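Uncharacterized protein PA2218 (Pseudomonas aeruginosa, PDB 2HDW) is of unknown specific function but adopts an alpha/beta hydrolase fold and is probably a hydrolase. Local coordinates at residues A197-T202 with L310-E315; K212-S217 with R316-Y321; L260-D265 with G341-D346. All coordinates share one frame; numbering follows the deposited sequence.

Interaction 1 (A197-T202 with L310-E315)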
loop_
_atom_site.group_PDB
_atom_site.type_symbol
_atom_site.label_atom_id
_atom_site.label_comp_id
_atom_site.label_asym_id
_atom_site.label_seq_id
_atom_site.Cartn_x
_atom_site.Cartn_y
_atom_site.Cartn_z
ATOM N N ALA A 197 1.746 -3.843 15.861
ATOM C CA ALA A 197 0.325 -3.624 15.620
ATOM C C ALA A 197 0.147 -3.250 14.161
ATOM O O ALA A 197 1.096 -2.802 13.519
ATOM C CB ALA A 197 -0.198 -2.504 16.521
ATOM N N VAL A 198 -1.067 -3.427 13.644
ATOM C CA VAL A 198 -1.345 -3.137 12.246
ATOM C C VAL A 198 -2.746 -2.578 12.014
ATOM O O VAL A 198 -3.727 -3.053 12.590
ATOM C CB VAL A 198 -1.185 -4.418 11.372
ATOM C CG1 VAL A 198 -2.156 -5.503 11.848
ATOM C CG2 VAL A 198 -1.435 -4.090 9.904
ATOM N N VAL A 199 -2.809 -1.561 11.160
ATOM C CA VAL A 199 -4.055 -0.909 10.767
ATOM C C VAL A 199 -4.155 -1.012 9.253
ATOM O O VAL A 199 -3.149 -0.882 8.565
ATOM C CB VAL A 199 -4.048 0.603 11.108
ATOM C CG1 VAL A 199 -5.160 1.320 10.328
ATOM C CG2 VAL A 199 -4.240 0.806 12.592
ATOM N N THR A 200 -5.353 -1.266 8.735
ATOM C CA THR A 200 -5.547 -1.312 7.291
ATOM C C THR A 200 -6.609 -0.264 6.990
ATOM O O THR A 200 -7.520 -0.052 7.793
ATOM C CB THR A 200 -6.050 -2.689 6.787
ATOM O OG1 THR A 200 -7.289 -3.022 7.428
ATOM C CG2 THR A 200 -5.016 -3.772 7.060
ATOM N N SER A 201 -6.483 0.409 5.854
ATOM C CA SER A 201 -7.459 1.427 5.485
ATOM C C SER A 201 -8.056 1.115 4.115
ATOM O O SER A 201 -7.324 0.973 3.134
ATOM C CB SER A 201 -6.800 2.811 5.470
ATOM O OG SER A 201 -7.769 3.837 5.328
ATOM N N THR A 202 -9.383 0.993 4.063
ATOM C CA THR A 202 -10.105 0.705 2.819
ATOM C C THR A 202 -9.321 -0.305 1.961
ATOM O O THR A 202 -9.065 -0.094 0.770
ATOM C CB THR A 202 -10.388 2.040 2.039
ATOM O OG1 THR A 202 -11.340 1.795 0.999
ATOM C CG2 THR A 202 -9.102 2.622 1.433
ATOM N N LEU A 310 -6.619 -3.409 13.446
ATOM C CA LEU A 310 -7.716 -2.455 13.331
ATOM C C LEU A 310 -7.950 -2.252 11.838
ATOM O O LEU A 310 -7.133 -1.635 11.159
ATOM C CB LEU A 310 -7.356 -1.113 13.986
ATOM C CG LEU A 310 -8.329 0.041 13.687
ATOM C CD1 LEU A 310 -9.734 -0.326 14.169
ATOM C CD2 LEU A 310 -7.854 1.322 14.361
ATOM N N LEU A 311 -9.040 -2.797 11.317
ATOM C CA LEU A 311 -9.346 -2.629 9.904
ATOM C C LEU A 311 -10.362 -1.496 9.800
ATOM O O LEU A 311 -11.413 -1.539 10.438
ATOM C CB LEU A 311 -9.912 -3.925 9.318
ATOM C CG LEU A 311 -9.000 -5.149 9.483
ATOM C CD1 LEU A 311 -9.388 -5.878 10.761
ATOM C CD2 LEU A 311 -9.149 -6.094 8.288
ATOM N N ILE A 312 -10.035 -0.481 9.007
ATOM C CA ILE A 312 -10.894 0.688 8.833
ATOM C C ILE A 312 -11.475 0.699 7.420
ATOM O O ILE A 312 -10.758 0.446 6.459
ATOM C CB ILE A 312 -10.074 1.984 9.067
ATOM C CG1 ILE A 312 -9.360 1.894 10.420
ATOM C CG2 ILE A 312 -10.982 3.213 9.010
ATOM C CD1 ILE A 312 -8.509 3.106 10.776
ATOM N N HIS A 313 -12.767 0.998 7.287
ATOM C CA HIS A 313 -13.386 0.999 5.964
ATOM C C HIS A 313 -14.645 1.861 5.868
ATOM O O HIS A 313 -15.454 1.918 6.801
ATOM C CB HIS A 313 -13.729 -0.439 5.546
ATOM C CG HIS A 313 -13.473 -0.722 4.097
ATOM N ND1 HIS A 313 -12.552 -1.658 3.674
ATOM C CD2 HIS A 313 -13.979 -0.158 2.975
ATOM C CE1 HIS A 313 -12.497 -1.654 2.353
ATOM N NE2 HIS A 313 -13.352 -0.753 1.904
ATOM N N GLY A 314 -14.797 2.530 4.728
ATOM C CA GLY A 314 -15.958 3.365 4.503
ATOM C C GLY A 314 -17.205 2.521 4.319
ATOM O O GLY A 314 -17.172 1.476 3.661
ATOM N N GLU A 315 -18.304 2.979 4.907
ATOM C CA GLU A 315 -19.596 2.300 4.848
ATOM C C GLU A 315 -20.095 2.059 3.421
ATOM O O GLU A 315 -20.637 0.995 3.112
ATOM C CB GLU A 315 -20.642 3.140 5.594
ATOM C CG GLU A 315 -22.038 2.534 5.655
ATOM C CD GLU A 315 -23.134 3.595 5.759
ATOM O OE1 GLU A 315 -22.818 4.764 6.064
ATOM O OE2 GLU A 315 -24.317 3.258 5.540
HETATM O O HOH W 1 -9.340 -1.846 5.721
HETATM O O HOH W 2 -13.409 3.148 2.341
#
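At chi1 163° the CG1 methyl of Val199 swings away from the backbone N and meets Ile312 CD1 at 3.8 Å, while the other branch, CG2, runs alongside Leu310 CB. Thr200 takes chi1 58°, with OG1 between the backbone N and the carbonyl carbon; this turns the hydroxyl toward the neighbouring strand, where OG1 lies 3.2 Å from Leu311 CA. The backbones of 197-201 and 310-314 run parallel, their axes 4.7 Å apart. Four hydrogen bonds join them in the alternating parallel pattern: Leu310 N to Val198 O, Thr200 N to Leu310 O, Ile312 N to Thr200 O (2.8 Å) and Thr202 N to Ile312 O (2.8 Å). These are neighbouring strands of the mixed sheet of the alpha/beta hydrolase fold. Val199, Leu310 and Ile312 share one face, where Phe362 and Ile359 of helix 356-366 pack; Thr200 and Leu311 share the other, where Thr200 touches Leu186 of helix 180-191. Beyond the last bridge, Thr202 CA sits over a face of the His313 ring, 3.5 Å from its centroid and 16° off the normal, a CH-pi contact. That imidazole is also gripped at both nitrogens, ND1 by Ser323 and NE2 by Ser319. One water links Thr200 OG1 to Ile312 O, to which it donates at 2.8 Å; a second accepts from Gly314 N and bonds Thr202 OG1. Strand pairing thus satisfies the backbone groups of the four bonds, bound water serves Thr200 OG1, Thr202 OG1 and Gly314 N, and the two hydrogen bonds on His313 should restrict rotation of its ring.

Interaction 2 (K212-S217 with R316-Y321)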
loop_
_atom_site.group_PDB
_atom_site.type_symbol
_atom_site.label_atom_id
_atom_site.label_comp_id
_atom_site.label_asym_id
_atom_site.label_seq_id
_atom_site.Cartn_x
_atom_site.Cartn_y
_atom_site.Cartn_z
ATOM N N LYS A 212 -10.503 -13.711 -8.384
ATOM C CA LYS A 212 -11.963 -13.813 -8.454
ATOM C C LYS A 212 -12.710 -12.567 -8.941
ATOM O O LYS A 212 -13.938 -12.590 -9.053
ATOM C CB LYS A 212 -12.521 -14.195 -7.079
ATOM C CG LYS A 212 -11.926 -15.458 -6.472
ATOM C CD LYS A 212 -12.494 -15.703 -5.079
ATOM C CE LYS A 212 -11.992 -17.015 -4.491
ATOM N NZ LYS A 212 -12.494 -17.226 -3.098
ATOM N N GLY A 213 -11.987 -11.492 -9.234
ATOM C CA GLY A 213 -12.644 -10.271 -9.674
ATOM C C GLY A 213 -13.421 -9.648 -8.522
ATOM O O GLY A 213 -13.315 -10.105 -7.381
ATOM N N TYR A 214 -14.203 -8.609 -8.808
ATOM C CA TYR A 214 -14.991 -7.951 -7.770
ATOM C C TYR A 214 -16.203 -8.784 -7.362
ATOM O O TYR A 214 -17.018 -9.171 -8.198
ATOM C CB TYR A 214 -15.447 -6.571 -8.246
ATOM C CG TYR A 214 -14.345 -5.542 -8.236
ATOM C CD1 TYR A 214 -13.812 -5.081 -7.032
ATOM C CD2 TYR A 214 -13.827 -5.029 -9.425
ATOM C CE1 TYR A 214 -12.790 -4.133 -7.010
ATOM C CE2 TYR A 214 -12.801 -4.078 -9.417
ATOM C CZ TYR A 214 -12.291 -3.636 -8.202
ATOM O OH TYR A 214 -11.292 -2.695 -8.174
ATOM N N ASN A 215 -16.315 -9.057 -6.067
ATOM C CA ASN A 215 -17.423 -9.845 -5.541
ATOM C C ASN A 215 -17.525 -11.214 -6.216
ATOM O O ASN A 215 -18.612 -11.658 -6.584
ATOM C CB ASN A 215 -18.732 -9.073 -5.710
ATOM C CG ASN A 215 -18.814 -7.861 -4.797
ATOM O OD1 ASN A 215 -18.929 -7.996 -3.574
ATOM N ND2 ASN A 215 -18.746 -6.671 -5.385
ATOM N N ASP A 216 -16.381 -11.876 -6.370
ATOM C CA ASP A 216 -16.318 -13.199 -6.986
ATOM C C ASP A 216 -17.106 -13.292 -8.293
ATOM O O ASP A 216 -18.020 -14.101 -8.417
ATOM C CB ASP A 216 -16.846 -14.256 -6.010
ATOM C CG ASP A 216 -16.033 -14.332 -4.731
ATOM O OD1 ASP A 216 -16.284 -15.256 -3.931
ATOM O OD2 ASP A 216 -15.149 -13.471 -4.518
ATOM N N SER A 217 -16.740 -12.479 -9.276
ATOM C CA SER A 217 -17.438 -12.493 -10.555
ATOM C C SER A 217 -16.742 -13.337 -11.620
ATOM O O SER A 217 -17.260 -13.504 -12.724
ATOM C CB SER A 217 -17.607 -11.062 -11.066
ATOM O OG SER A 217 -16.357 -10.404 -11.154
ATOM N N ARG A 316 -19.913 3.052 2.558
ATOM C CA ARG A 316 -20.391 2.967 1.183
ATOM C C ARG A 316 -19.358 2.469 0.183
ATOM O O ARG A 316 -19.617 2.470 -1.020
ATOM C CB ARG A 316 -20.889 4.341 0.727
ATOM C CG ARG A 316 -21.756 5.069 1.747
ATOM C CD ARG A 316 -23.007 4.288 2.097
ATOM N NE ARG A 316 -24.214 4.871 1.511
ATOM C CZ ARG A 316 -24.433 5.000 0.204
ATOM N NH1 ARG A 316 -23.522 4.591 -0.671
ATOM N NH2 ARG A 316 -25.573 5.525 -0.231
ATOM N N ALA A 317 -18.195 2.048 0.667
ATOM C CA ALA A 317 -17.145 1.575 -0.230
ATOM C C ALA A 317 -17.503 0.264 -0.923
ATOM O O ALA A 317 -17.999 -0.673 -0.292
ATOM C CB ALA A 317 -15.831 1.420 0.538
ATOM N N HIS A 318 -17.251 0.209 -2.226
ATOM C CA HIS A 318 -17.521 -0.986 -3.024
ATOM C C HIS A 318 -16.622 -2.115 -2.536
ATOM O O HIS A 318 -16.903 -3.300 -2.735
ATOM C CB HIS A 318 -17.184 -0.718 -4.492
ATOM C CG HIS A 318 -15.722 -0.493 -4.734
ATOM N ND1 HIS A 318 -15.073 0.663 -4.357
ATOM C CD2 HIS A 318 -14.772 -1.301 -5.262
ATOM C CE1 HIS A 318 -13.787 0.559 -4.640
ATOM N NE2 HIS A 318 -13.577 -0.625 -5.189
ATOM N N SER A 319 -15.528 -1.726 -1.896
ATOM C CA SER A 319 -14.530 -2.665 -1.403
ATOM C C SER A 319 -14.675 -3.039 0.067
ATOM O O SER A 319 -13.839 -3.764 0.605
ATOM C CB SER A 319 -13.155 -2.048 -1.601
ATOM O OG SER A 319 -13.150 -0.772 -0.986
ATOM N N ARG A 320 -15.719 -2.549 0.722
ATOM C CA ARG A 320 -15.883 -2.843 2.139
ATOM C C ARG A 320 -15.838 -4.328 2.458
ATOM O O ARG A 320 -15.358 -4.725 3.523
ATOM C CB ARG A 320 -17.188 -2.256 2.673
ATOM C CG ARG A 320 -17.316 -2.376 4.187
ATOM C CD ARG A 320 -18.627 -1.801 4.697
ATOM N NE ARG A 320 -19.769 -2.565 4.212
ATOM C CZ ARG A 320 -21.039 -2.257 4.461
ATOM N NH1 ARG A 320 -21.333 -1.190 5.198
ATOM N NH2 ARG A 320 -22.014 -3.019 3.971
ATOM N N TYR A 321 -16.326 -5.156 1.543
ATOM C CA TYR A 321 -16.345 -6.588 1.795
ATOM C C TYR A 321 -14.961 -7.199 2.023
ATOM O O TYR A 321 -14.838 -8.194 2.738
ATOM C CB TYR A 321 -17.081 -7.321 0.670
ATOM C CG TYR A 321 -16.312 -7.486 -0.617
ATOM C CD1 TYR A 321 -15.581 -8.646 -0.866
ATOM C CD2 TYR A 321 -16.376 -6.517 -1.618
ATOM C CE1 TYR A 321 -14.941 -8.846 -2.083
ATOM C CE2 TYR A 321 -15.740 -6.705 -2.839
ATOM C CZ TYR A 321 -15.028 -7.874 -3.064
ATOM O OH TYR A 321 -14.409 -8.073 -4.269
HETATM O O HOH W 3 -13.007 -10.340 -4.715
#
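Tyr321 reaches Asn215 and Tyr214 with a side chain that leaves CA at chi1 76°, a torsion that sets CG between the backbone N and the carbonyl carbon and points the ring from the start of helix 320-329 at the 212-217 loop. From CB the ring begins at CG, and farther out CD2 and CE2 pass beneath Asn215 OD1, which is 3.5 Å from CE2 and stands over one face, offset toward the rim. The Asn215 side-chain amide is inclined by 32° to the ring plane. At CZ the nearest partner is Asn215 N, and at the tip OH accepts from the backbone Asn215 N at 2.8 Å along an almost straight N-H...O path of 178°. The donor, Asn215 N, belongs to a type II beta turn from Gly213 to Asp216, which follows helix 206-212 and starts at a glycine with positive phi. A water at the ring edge bonds Tyr321 OH and donates to Gly213 O, giving the turn a second link to the phenol. Beside this, Tyr214 CE1 approaches the edge of the His318 ring, 3.9 Å from CD2. Tyr204 bonds both Tyr214 OH and His318 NE2, and Phe259 stacks on the His318 ring.

Interaction 3 (L260-D265 with G341-D346)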
loop_
_atom_site.group_PDB
_atom_site.type_symbol
_atom_site.label_atom_id
_atom_site.label_comp_id
_atom_site.label_asym_id
_atom_site.label_seq_id
_atom_site.Cartn_x
_atom_site.Cartn_y
_atom_site.Cartn_z
ATOM N N LEU A 260 -15.258 3.531 -10.147
ATOM C CA LEU A 260 -14.218 3.705 -11.159
ATOM C C LEU A 260 -14.088 5.192 -11.476
ATOM O O LEU A 260 -12.989 5.697 -11.716
ATOM C CB LEU A 260 -14.561 2.921 -12.428
ATOM C CG LEU A 260 -14.461 1.411 -12.230
ATOM C CD1 LEU A 260 -14.878 0.684 -13.497
ATOM C CD2 LEU A 260 -13.025 1.059 -11.852
ATOM N N VAL A 261 -15.217 5.890 -11.471
ATOM C CA VAL A 261 -15.214 7.326 -11.718
ATOM C C VAL A 261 -14.464 7.985 -10.563
ATOM O O VAL A 261 -13.711 8.944 -10.756
ATOM C CB VAL A 261 -16.642 7.886 -11.764
ATOM C CG1 VAL A 261 -16.597 9.401 -11.928
ATOM C CG2 VAL A 261 -17.414 7.242 -12.921
ATOM N N ASP A 262 -14.680 7.461 -9.359
ATOM C CA ASP A 262 -14.009 7.980 -8.172
ATOM C C ASP A 262 -12.498 7.839 -8.323
ATOM O O ASP A 262 -11.752 8.775 -8.032
ATOM C CB ASP A 262 -14.447 7.220 -6.918
ATOM C CG ASP A 262 -15.868 7.547 -6.496
ATOM O OD1 ASP A 262 -16.460 8.507 -7.038
ATOM O OD2 ASP A 262 -16.389 6.840 -5.609
ATOM N N TYR A 263 -12.050 6.662 -8.759
ATOM C CA TYR A 263 -10.621 6.419 -8.939
ATOM C C TYR A 263 -10.029 7.413 -9.929
ATOM O O TYR A 263 -8.947 7.955 -9.710
ATOM C CB TYR A 263 -10.364 4.997 -9.446
ATOM C CG TYR A 263 -10.303 3.936 -8.368
ATOM C CD1 TYR A 263 -9.569 4.140 -7.199
ATOM C CD2 TYR A 263 -10.920 2.699 -8.546
ATOM C CE1 TYR A 263 -9.448 3.131 -6.234
ATOM C CE2 TYR A 263 -10.803 1.682 -7.590
ATOM C CZ TYR A 263 -10.065 1.907 -6.439
ATOM O OH TYR A 263 -9.936 0.903 -5.503
ATOM N N HIS A 264 -10.740 7.639 -11.028
ATOM C CA HIS A 264 -10.282 8.588 -12.034
ATOM C C HIS A 264 -10.174 9.987 -11.435
ATOM O O HIS A 264 -9.180 10.681 -11.634
ATOM C CB HIS A 264 -11.251 8.633 -13.221
ATOM C CG HIS A 264 -11.030 9.804 -14.127
ATOM N ND1 HIS A 264 -11.412 11.086 -13.791
ATOM C CD2 HIS A 264 -10.419 9.898 -15.331
ATOM C CE1 HIS A 264 -11.045 11.919 -14.749
ATOM N NE2 HIS A 264 -10.441 11.223 -15.695
ATOM N N ASP A 265 -11.201 10.399 -10.700
ATOM C CA ASP A 265 -11.199 11.729 -10.103
ATOM C C ASP A 265 -10.042 11.943 -9.144
ATOM O O ASP A 265 -9.642 13.075 -8.887
ATOM C CB ASP A 265 -12.522 11.993 -9.393
ATOM C CG ASP A 265 -13.677 12.120 -10.365
ATOM O OD1 ASP A 265 -13.419 12.285 -11.576
ATOM O OD2 ASP A 265 -14.837 12.060 -9.921
ATOM N N GLY A 341 -21.073 6.542 5.846
ATOM C CA GLY A 341 -21.179 7.265 4.589
ATOM C C GLY A 341 -19.935 7.498 3.754
ATOM O O GLY A 341 -19.988 8.257 2.787
ATOM N N ALA A 342 -18.825 6.851 4.094
ATOM C CA ALA A 342 -17.592 7.049 3.343
ATOM C C ALA A 342 -17.427 6.084 2.168
ATOM O O ALA A 342 -17.805 4.909 2.241
ATOM C CB ALA A 342 -16.394 6.940 4.281
ATOM N N SER A 343 -16.866 6.593 1.077
ATOM C CA SER A 343 -16.627 5.778 -0.108
ATOM C C SER A 343 -15.219 5.216 0.023
ATOM O O SER A 343 -14.577 5.383 1.060
ATOM C CB SER A 343 -16.694 6.634 -1.367
ATOM O OG SER A 343 -15.577 7.507 -1.421
ATOM N N HIS A 344 -14.735 4.575 -1.036
ATOM C CA HIS A 344 -13.392 4.011 -1.028
ATOM C C HIS A 344 -12.347 5.123 -1.088
ATOM O O HIS A 344 -11.496 5.244 -0.197
ATOM C CB HIS A 344 -13.206 3.057 -2.214
ATOM C CG HIS A 344 -11.854 2.411 -2.261
ATOM N ND1 HIS A 344 -10.734 3.059 -2.733
ATOM C CD2 HIS A 344 -11.433 1.197 -1.835
ATOM C CE1 HIS A 344 -9.681 2.272 -2.597
ATOM N NE2 HIS A 344 -10.079 1.138 -2.052
ATOM N N VAL A 345 -12.412 5.945 -2.134
ATOM C CA VAL A 345 -11.451 7.029 -2.292
ATOM C C VAL A 345 -11.522 8.063 -1.166
ATOM O O VAL A 345 -10.580 8.820 -0.963
ATOM C CB VAL A 345 -11.613 7.725 -3.668
ATOM C CG1 VAL A 345 -10.674 8.903 -3.774
ATOM C CG2 VAL A 345 -11.303 6.726 -4.788
ATOM N N ASP A 346 -12.622 8.089 -0.421
ATOM C CA ASP A 346 -12.728 9.036 0.692
ATOM C C ASP A 346 -11.600 8.835 1.696
ATOM O O ASP A 346 -11.099 9.801 2.278
ATOM C CB ASP A 346 -14.048 8.874 1.450
ATOM C CG ASP A 346 -15.187 9.645 0.825
ATOM O OD1 ASP A 346 -14.933 10.599 0.057
ATOM O OD2 ASP A 346 -16.346 9.296 1.124
HETATM O O HOH W 4 -14.668 5.491 -4.012
#
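Tyr263 presents its ring edge to one face of the His344 imidazole in an offset edge-to-face pair, with centroids 5.2 Å apart and planes at 66°. Its OH stands above that face, displaced toward the rim, and is also hydrogen-bonded to Tyr204. The rings of Tyr348 and His318 meet His344 as well, which places the imidazole within an aromatic cluster. Next to the pair, Val345 CG2 comes obliquely to the Tyr263 ring, 3.9 Å from CD1, and touches Asp262 CB at 3.8 Å. A chi1 of 176° sets the CG2 branch of Val345 opposite its own carbonyl carbon and turns it to helix 258-267. The partner loop follows strand 334-339 and enters helix 346-349 through a capping box: Ser343 N donates to Asp346 OD2 at 2.8 Å, and Asp346 N returns a bond to Ser343 OG. The first of these meets the carboxylate from above its plane, 39° out, and the same oxygen forms a salt bridge with Arg353. Between helix and loop, a water donates to Asp262 OD2 at 2.7 Å and accepts from Val345 N, with a weak bond to Ser343 OG. The other carboxylate oxygen, Asp262 OD1, is held by Gln258 NE2.

How the interactions relate
The segments come in the order 197-202, 212-217, 260-265, 310-315, 316-321 and 341-346, so each pair of interactions alternates along the chain. Interaction 1 lies in the sheet; the loop that follows its second strand supplies one half of interaction 2, and strand 334-339, the next in the sheet, leads to the loop of interaction 3. Centres are about 16 Å apart between interaction 1 and each of the others, and about 14 Å between interactions 2 and 3. A probable hydrogen bond from Arg316 N to Ala342 O ties the two post-strand loops together, and interactions 2 and 3 dock on them segments inserted between strands 197-201 and 309-314.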